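Local coordinates for outer membrane protein Omp121 (Bacteroides thetaiotaomicron, PDB 5FQ8), which probably takes up nutrients across the outer membrane, as a calcium-containing member of the TonB-dependent receptor family, at residues G252-N257 with I277-M282; F400-G405 with Q459-N464. One frame throughout, in Å; residues are numbered along the deposited sequence.

Interaction 1. Residues G252-N257 with I277-M282. With CA (calcium ion), chain M.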
loop_
_atom_site.group_PDB
_atom_site.type_symbol
_atom_site.label_atom_id
_atom_site.label_comp_id
_atom_site.label_asym_id
_atom_site.label_seq_id
_atom_site.Cartn_x
_atom_site.Cartn_y
_atom_site.Cartn_z
ATOM N N GLY B 252 -21.878 16.690 23.159
ATOM C CA GLY B 252 -22.197 15.598 22.273
ATOM C C GLY B 252 -23.694 15.504 22.087
ATOM O O GLY B 252 -24.466 15.830 22.983
ATOM N N PHE B 253 -24.109 15.109 20.894
ATOM C CA PHE B 253 -25.515 14.858 20.632
ATOM C C PHE B 253 -25.659 13.494 19.991
ATOM O O PHE B 253 -24.796 13.076 19.217
ATOM C CB PHE B 253 -26.115 15.919 19.751
ATOM C CG PHE B 253 -27.587 15.751 19.528
ATOM C CD1 PHE B 253 -28.500 16.199 20.470
ATOM C CD2 PHE B 253 -28.064 15.146 18.382
ATOM C CE1 PHE B 253 -29.855 16.046 20.268
ATOM C CE2 PHE B 253 -29.418 14.998 18.176
ATOM C CZ PHE B 253 -30.309 15.443 19.124
ATOM N N ARG B 254 -26.730 12.792 20.347
ATOM C CA ARG B 254 -27.003 11.462 19.825
ATOM C C ARG B 254 -28.509 11.316 19.672
ATOM O O ARG B 254 -29.260 11.642 20.596
ATOM C CB ARG B 254 -26.435 10.375 20.746
ATOM C CG ARG B 254 -26.659 8.958 20.258
ATOM C CD ARG B 254 -26.463 7.901 21.342
ATOM N NE ARG B 254 -27.688 7.592 22.079
ATOM C CZ ARG B 254 -27.827 6.536 22.874
ATOM N NH1 ARG B 254 -26.829 5.692 23.025
ATOM N NH2 ARG B 254 -28.958 6.317 23.517
ATOM N N TYR B 255 -28.950 10.847 18.505
ATOM C CA TYR B 255 -30.364 10.590 18.255
ATOM C C TYR B 255 -30.553 9.152 17.819
ATOM O O TYR B 255 -29.798 8.651 16.998
ATOM C CB TYR B 255 -30.941 11.539 17.218
ATOM C CG TYR B 255 -30.325 11.489 15.850
ATOM C CD1 TYR B 255 -30.795 10.610 14.891
ATOM C CD2 TYR B 255 -29.313 12.359 15.493
ATOM C CE1 TYR B 255 -30.255 10.575 13.628
ATOM C CE2 TYR B 255 -28.771 12.332 14.234
ATOM C CZ TYR B 255 -29.248 11.434 13.307
ATOM O OH TYR B 255 -28.719 11.392 12.048
ATOM N N SER B 256 -31.537 8.481 18.405
ATOM C CA SER B 256 -31.780 7.075 18.140
ATOM C C SER B 256 -33.221 6.855 17.729
ATOM O O SER B 256 -34.117 7.552 18.196
ATOM C CB SER B 256 -31.483 6.204 19.341
ATOM O OG SER B 256 -32.018 4.911 19.110
ATOM N N ASN B 257 -33.435 5.867 16.862
ATOM C CA ASN B 257 -34.763 5.475 16.403
ATOM C C ASN B 257 -34.799 3.958 16.365
ATOM O O ASN B 257 -33.958 3.339 15.712
ATOM C CB ASN B 257 -35.076 6.044 15.014
ATOM C CG ASN B 257 -35.305 7.535 15.023
ATOM O OD1 ASN B 257 -36.348 8.002 15.418
ATOM N ND2 ASN B 257 -34.332 8.284 14.571
ATOM N N ILE B 277 -28.810 4.632 15.268
ATOM C CA ILE B 277 -28.077 5.408 16.262
ATOM C C ILE B 277 -27.070 6.275 15.530
ATOM O O ILE B 277 -26.401 5.810 14.609
ATOM C CB ILE B 277 -27.375 4.489 17.280
ATOM C CG1 ILE B 277 -28.396 3.677 18.050
ATOM C CG2 ILE B 277 -26.544 5.282 18.234
ATOM C CD1 ILE B 277 -27.799 2.813 19.080
ATOM N N SER B 278 -26.964 7.537 15.928
ATOM C CA SER B 278 -26.055 8.468 15.273
ATOM C C SER B 278 -25.465 9.410 16.302
ATOM O O SER B 278 -26.102 10.380 16.697
ATOM C CB SER B 278 -26.750 9.255 14.176
ATOM O OG SER B 278 -26.874 8.459 13.020
ATOM N N ASP B 279 -24.224 9.160 16.680
ATOM C CA ASP B 279 -23.573 9.891 17.751
ATOM C C ASP B 279 -22.511 10.820 17.178
ATOM O O ASP B 279 -21.693 10.395 16.367
ATOM C CB ASP B 279 -22.961 8.900 18.740
ATOM C CG ASP B 279 -22.880 9.449 20.116
ATOM O OD1 ASP B 279 -22.970 10.681 20.255
ATOM O OD2 ASP B 279 -22.728 8.638 21.053
ATOM N N ASP B 280 -22.530 12.077 17.590
ATOM C CA ASP B 280 -21.444 13.018 17.343
ATOM C C ASP B 280 -21.097 13.588 18.710
ATOM O O ASP B 280 -21.787 14.481 19.198
ATOM C CB ASP B 280 -21.848 14.097 16.345
ATOM C CG ASP B 280 -20.735 15.102 16.055
ATOM O OD1 ASP B 280 -19.680 15.105 16.716
ATOM O OD2 ASP B 280 -20.931 15.929 15.149
ATOM N N GLY B 281 -20.018 13.083 19.308
ATOM C CA GLY B 281 -19.703 13.314 20.706
ATOM C C GLY B 281 -19.183 14.706 20.995
ATOM O O GLY B 281 -19.252 15.622 20.177
ATOM N N MET B 282 -18.623 14.853 22.189
ATOM C CA MET B 282 -18.361 16.183 22.719
ATOM C C MET B 282 -17.101 16.830 22.177
ATOM O O MET B 282 -16.938 18.038 22.342
ATOM C CB MET B 282 -18.247 16.120 24.224
ATOM C CG MET B 282 -17.148 15.218 24.643
ATOM S SD MET B 282 -17.115 15.018 26.392
ATOM C CE MET B 282 -15.929 13.716 26.522
HETATM CA CA CA M . -18.043 16.032 17.987
#
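Arg-254 and Asp-279 sit opposite one another as a non-hydrogen-bonded pair in the antiparallel ladder between residues 252-257 and 277-280. On either side of them lie the hydrogen-bonded pairs Phe-253/Asp-280 and Tyr-255/Ser-278. The Phe-253/Asp-280 pair is joined by Phe-253 N to Asp-280 O at 2.9 Å and by the nearly straight return bond from Asp-280 N to Phe-253 O at 3.0 Å.

The Arg-254 side chain slants across the carboxylate of Asp-279. Its CB lies 3.5 Å from Asp-279 OD1, and its CG is 3.8 Å from Asp-279 CG. Farther out, Arg-254 CD touches Asp-279 OD2 on one flank and Ile-277 CG2, 4.1 Å away, on another. The chain then bends at its third torsion (chi3 90°), and NH2 hydrogen-bonds to Arg-56 O while NE stays too far from Asp-279 for a salt bridge. With an alanine in place of Asp-279, the CB-to-CD stem of Arg-254 would probably lose the carboxylate packed against it, and the guanidinium a nearby countercharge.

On the opposite face, Tyr-255 has CG tucked between its backbone N and carbonyl carbon (chi1 61°), which folds the ring over its neighbour: Ser-278 CB lies over one ring face, 3.8 Å from the Tyr-255 centroid. Ser-278 OG bonds to Asp-291. Where the ladder ends, calcium is bound by Asp-280 OD1 at 2.3 Å and by Gly-281 O, with Ile-283, Thr-285 and Asp-288 completing the site. The whole is a beta-hairpin of the TonB-dependent receptor barrel, with its Arg-254 face meeting the plug and a calcium-binding loop beyond its end.

Interaction 2. Residues F400-G405 with Q459-N464. With KR0 (3-decanoyloxypropyl decanoate), chain K; C8E ((hydroxyethyloxy)tri(ethyloxy)octane), chain U.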
loop_
_atom_site.group_PDB
_atom_site.type_symbol
_atom_site.label_atom_id
_atom_site.label_comp_id
_atom_site.label_asym_id
_atom_site.label_seq_id
_atom_site.Cartn_x
_atom_site.Cartn_y
_atom_site.Cartn_z
ATOM N N PHE B 400 -35.007 -34.323 18.528
ATOM C CA PHE B 400 -33.820 -34.062 17.729
ATOM C C PHE B 400 -33.698 -32.572 17.455
ATOM O O PHE B 400 -34.687 -31.904 17.156
ATOM C CB PHE B 400 -33.864 -34.826 16.404
ATOM C CG PHE B 400 -32.768 -34.448 15.462
ATOM C CD1 PHE B 400 -32.890 -33.358 14.632
ATOM C CD2 PHE B 400 -31.606 -35.181 15.413
ATOM C CE1 PHE B 400 -31.880 -33.004 13.786
ATOM C CE2 PHE B 400 -30.592 -34.831 14.557
ATOM C CZ PHE B 400 -30.729 -33.744 13.744
ATOM N N THR B 401 -32.476 -32.059 17.526
ATOM C CA THR B 401 -32.240 -30.650 17.259
ATOM C C THR B 401 -31.003 -30.481 16.398
ATOM O O THR B 401 -29.924 -30.949 16.759
ATOM C CB THR B 401 -32.094 -29.867 18.556
ATOM O OG1 THR B 401 -33.372 -29.762 19.181
ATOM C CG2 THR B 401 -31.584 -28.488 18.268
ATOM N N TYR B 402 -31.168 -29.825 15.256
ATOM C CA TYR B 402 -30.057 -29.357 14.448
ATOM C C TYR B 402 -30.054 -27.842 14.476
ATOM O O TYR B 402 -31.072 -27.210 14.193
ATOM C CB TYR B 402 -30.150 -29.856 13.005
ATOM C CG TYR B 402 -29.123 -29.207 12.096
ATOM C CD1 TYR B 402 -27.765 -29.386 12.310
ATOM C CD2 TYR B 402 -29.513 -28.407 11.032
ATOM C CE1 TYR B 402 -26.834 -28.793 11.499
ATOM C CE2 TYR B 402 -28.587 -27.815 10.221
ATOM C CZ TYR B 402 -27.252 -28.013 10.456
ATOM O OH TYR B 402 -26.325 -27.423 9.642
ATOM N N ARG B 403 -28.919 -27.265 14.823
ATOM C CA ARG B 403 -28.772 -25.821 14.858
ATOM C C ARG B 403 -27.464 -25.448 14.190
ATOM O O ARG B 403 -26.444 -26.096 14.414
ATOM C CB ARG B 403 -28.800 -25.314 16.281
ATOM C CG ARG B 403 -28.431 -23.873 16.426
ATOM C CD ARG B 403 -28.049 -23.602 17.862
ATOM N NE ARG B 403 -29.055 -24.155 18.753
ATOM C CZ ARG B 403 -28.802 -24.629 19.963
ATOM N NH1 ARG B 403 -27.564 -24.624 20.428
ATOM N NH2 ARG B 403 -29.793 -25.116 20.695
ATOM N N MET B 404 -27.501 -24.416 13.362
ATOM C CA MET B 404 -26.359 -23.997 12.568
ATOM C C MET B 404 -26.273 -22.488 12.614
ATOM O O MET B 404 -27.272 -21.806 12.403
ATOM C CB MET B 404 -26.475 -24.468 11.114
ATOM C CG MET B 404 -25.509 -23.785 10.146
ATOM S SD MET B 404 -25.399 -24.568 8.528
ATOM C CE MET B 404 -24.301 -23.448 7.704
ATOM N N GLY B 405 -25.090 -21.965 12.894
ATOM C CA GLY B 405 -24.885 -20.536 12.963
ATOM C C GLY B 405 -23.857 -20.090 11.948
ATOM O O GLY B 405 -22.926 -20.821 11.627
ATOM N N GLN B 459 -21.941 -25.575 14.112
ATOM C CA GLN B 459 -22.981 -26.550 13.838
ATOM C C GLN B 459 -23.121 -27.480 15.022
ATOM O O GLN B 459 -22.123 -28.000 15.526
ATOM C CB GLN B 459 -22.683 -27.324 12.564
ATOM C CG GLN B 459 -22.728 -26.428 11.359
ATOM C CD GLN B 459 -22.970 -27.172 10.093
ATOM O OE1 GLN B 459 -22.945 -28.394 10.077
ATOM N NE2 GLN B 459 -23.218 -26.444 9.011
ATOM N N ASP B 460 -24.356 -27.668 15.470
ATOM C CA ASP B 460 -24.657 -28.571 16.561
ATOM C C ASP B 460 -25.715 -29.558 16.117
ATOM O O ASP B 460 -26.724 -29.173 15.521
ATOM C CB ASP B 460 -25.118 -27.804 17.790
ATOM C CG ASP B 460 -24.007 -27.027 18.432
ATOM O OD1 ASP B 460 -23.268 -27.612 19.257
ATOM O OD2 ASP B 460 -23.870 -25.834 18.106
ATOM N N ILE B 461 -25.465 -30.833 16.380
ATOM C CA ILE B 461 -26.449 -31.894 16.221
ATOM C C ILE B 461 -26.614 -32.537 17.585
ATOM O O ILE B 461 -25.621 -32.912 18.214
ATOM C CB ILE B 461 -26.013 -32.922 15.168
ATOM C CG1 ILE B 461 -25.735 -32.229 13.853
ATOM C CG2 ILE B 461 -27.079 -33.937 14.932
ATOM C CD1 ILE B 461 -25.158 -33.154 12.830
ATOM N N MET B 462 -27.852 -32.635 18.057
ATOM C CA MET B 462 -28.123 -33.072 19.417
ATOM C C MET B 462 -29.297 -34.034 19.449
ATOM O O MET B 462 -30.137 -34.056 18.553
ATOM C CB MET B 462 -28.439 -31.893 20.337
ATOM C CG MET B 462 -27.444 -30.777 20.290
ATOM S SD MET B 462 -28.077 -29.357 21.141
ATOM C CE MET B 462 -26.721 -28.239 21.022
ATOM N N VAL B 463 -29.363 -34.810 20.522
ATOM C CA VAL B 463 -30.540 -35.614 20.821
ATOM C C VAL B 463 -30.817 -35.517 22.315
ATOM O O VAL B 463 -29.930 -35.757 23.140
ATOM C CB VAL B 463 -30.370 -37.078 20.381
ATOM C CG1 VAL B 463 -29.104 -37.654 20.945
ATOM C CG2 VAL B 463 -31.555 -37.894 20.819
ATOM N N ASN B 464 -32.042 -35.143 22.662
ATOM C CA ASN B 464 -32.449 -34.996 24.049
ATOM C C ASN B 464 -33.432 -36.093 24.424
ATOM O O ASN B 464 -34.216 -36.558 23.592
ATOM C CB ASN B 464 -33.081 -33.630 24.301
ATOM C CG ASN B 464 -33.283 -33.353 25.771
ATOM O OD1 ASN B 464 -34.386 -33.492 26.294
ATOM N ND2 ASN B 464 -32.211 -32.980 26.454
HETATM C C1 KR0 K . -16.851 -28.514 10.569
HETATM O O1 KR0 K . -17.979 -29.335 10.865
HETATM C C2 KR0 K . -17.237 -27.101 10.954
HETATM C C3 KR0 K . -17.439 -26.241 9.728
HETATM C C4 KR0 K . -21.217 -27.410 5.035
HETATM O O4 KR0 K . -18.643 -26.553 9.037
HETATM C C5 KR0 K . -18.812 -25.981 7.711
HETATM C C6 KR0 K . -22.404 -27.574 5.990
HETATM C C7 KR0 K . -18.782 -29.912 9.799
HETATM C C8 KR0 K . -23.774 -27.413 5.327
HETATM O O8 KR0 K . -17.909 -25.306 7.274
HETATM C C9 KR0 K . -24.917 -27.462 6.348
HETATM O O9 KR0 K . -18.235 -30.431 8.848
HETATM C C10 KR0 K . -20.054 -26.180 6.880
HETATM C C11 KR0 K . -19.891 -27.228 5.782
HETATM C C12 KR0 K . -20.287 -29.878 9.852
HETATM C C13 KR0 K . -20.828 -31.242 9.442
HETATM C C14 KR0 K . -26.285 -27.702 5.698
HETATM C C15 KR0 K . -27.451 -27.387 6.631
HETATM C C16 KR0 K . -28.787 -27.390 5.924
HETATM C C17 KR0 K . -22.252 -31.462 9.941
HETATM C C18 KR0 K . -23.313 -31.201 8.880
HETATM C C19 KR0 K . -24.700 -31.290 9.512
HETATM C C20 KR0 K . -25.838 -31.379 8.500
HETATM C C21 KR0 K . -27.192 -31.401 9.213
HETATM C C22 KR0 K . -28.312 -31.923 8.312
HETATM C C23 KR0 K . -29.702 -31.693 8.871
HETATM C C8 C8E U . -20.236 -22.695 3.820
HETATM O O9 C8E U . -21.186 -21.752 4.258
HETATM C C10 C8E U . -22.428 -22.386 4.441
HETATM C C11 C8E U . -23.598 -21.464 4.112
HETATM O O12 C8E U . -24.668 -21.852 4.946
HETATM C C13 C8E U . -25.849 -21.107 4.780
HETATM C C14 C8E U . -26.768 -21.406 5.961
HETATM O O15 C8E U . -26.269 -20.821 7.144
HETATM C C16 C8E U . -27.246 -20.771 8.155
HETATM O O HOH W 1 -25.253 -24.129 16.412
#
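Tyr-402 and Ile-461 face each other across two neighbouring antiparallel strands of the barrel wall, on the surface that holds the lipid-like 3-decanoyloxypropyl decanoate. The backbones are joined in two hydrogen-bonded pairs, Thr-401/Met-462 and Arg-403/Asp-460; in the latter, Asp-460 N reaches Arg-403 O at 2.8 Å.

Ile-461 touches two aromatic neighbours with different branches: its CG1 meets the Tyr-402 ring edge at CD1, 3.8 Å away, and its CG2 lies 3.6 Å from Phe-400 CE2. Having CG anti to the backbone N (chi1 171°) turns the Tyr-402 ring toward the neighbouring strand, where CD1 finds Ile-461, and an acyl chain of the ligand crosses one of the ring's faces, with C21 3.5 Å above the ring plane. The Gln-459 amide stands almost perpendicular to that ring, 85° between planes, with OE1 at the ring edge. Gln-459 and Met-404 run side by side in the same direction. Met-404 SD is 3.7 Å from C9 of the second acyl chain, while Ile-461 CD1 touches C19 of the chain that crosses Tyr-402, so the two strands together form a largely apolar bed, shared at Met-404 with a detergent molecule.

The reverse surface is more polar. A water donates to Asp-460 OD2 at 2.8 Å and, weakly, to Arg-403 O. Arg-403 bends at its third torsion (chi3 -48°), bringing NH1 to 3.8 Å from Met-462 CE, while its NE bonds to Gln-389; the guanidinium and the Asp-460 carboxylate remain beyond salt-bridge distance. Met-462 and Asp-460 also touch Phe-527 of strand 513-534. A lipid-coated apolar outside backed by a polar inside is the character of an outer-membrane beta-barrel wall.

In the fold
Starting from the N terminus, the chain first contributes the plug-domain residues, including Arg-56, that later meet interaction 1. Strand 252-264 then turns back through a short connection into strand 268-280, and interaction 1 closes this hairpin at its open end, beside the calcium loop. Strands 289-303, 306-320 and 376-394 follow before interaction 2 opens. It closes a longer excursion, that between strands 398-417 and 446-469. The two contacts therefore stand in series, neither nested nor crossed. Their centres are 41 Å apart and their nearest atoms about 24 Å, so they do not touch, but both knit adjacent strands of the same barrel wall.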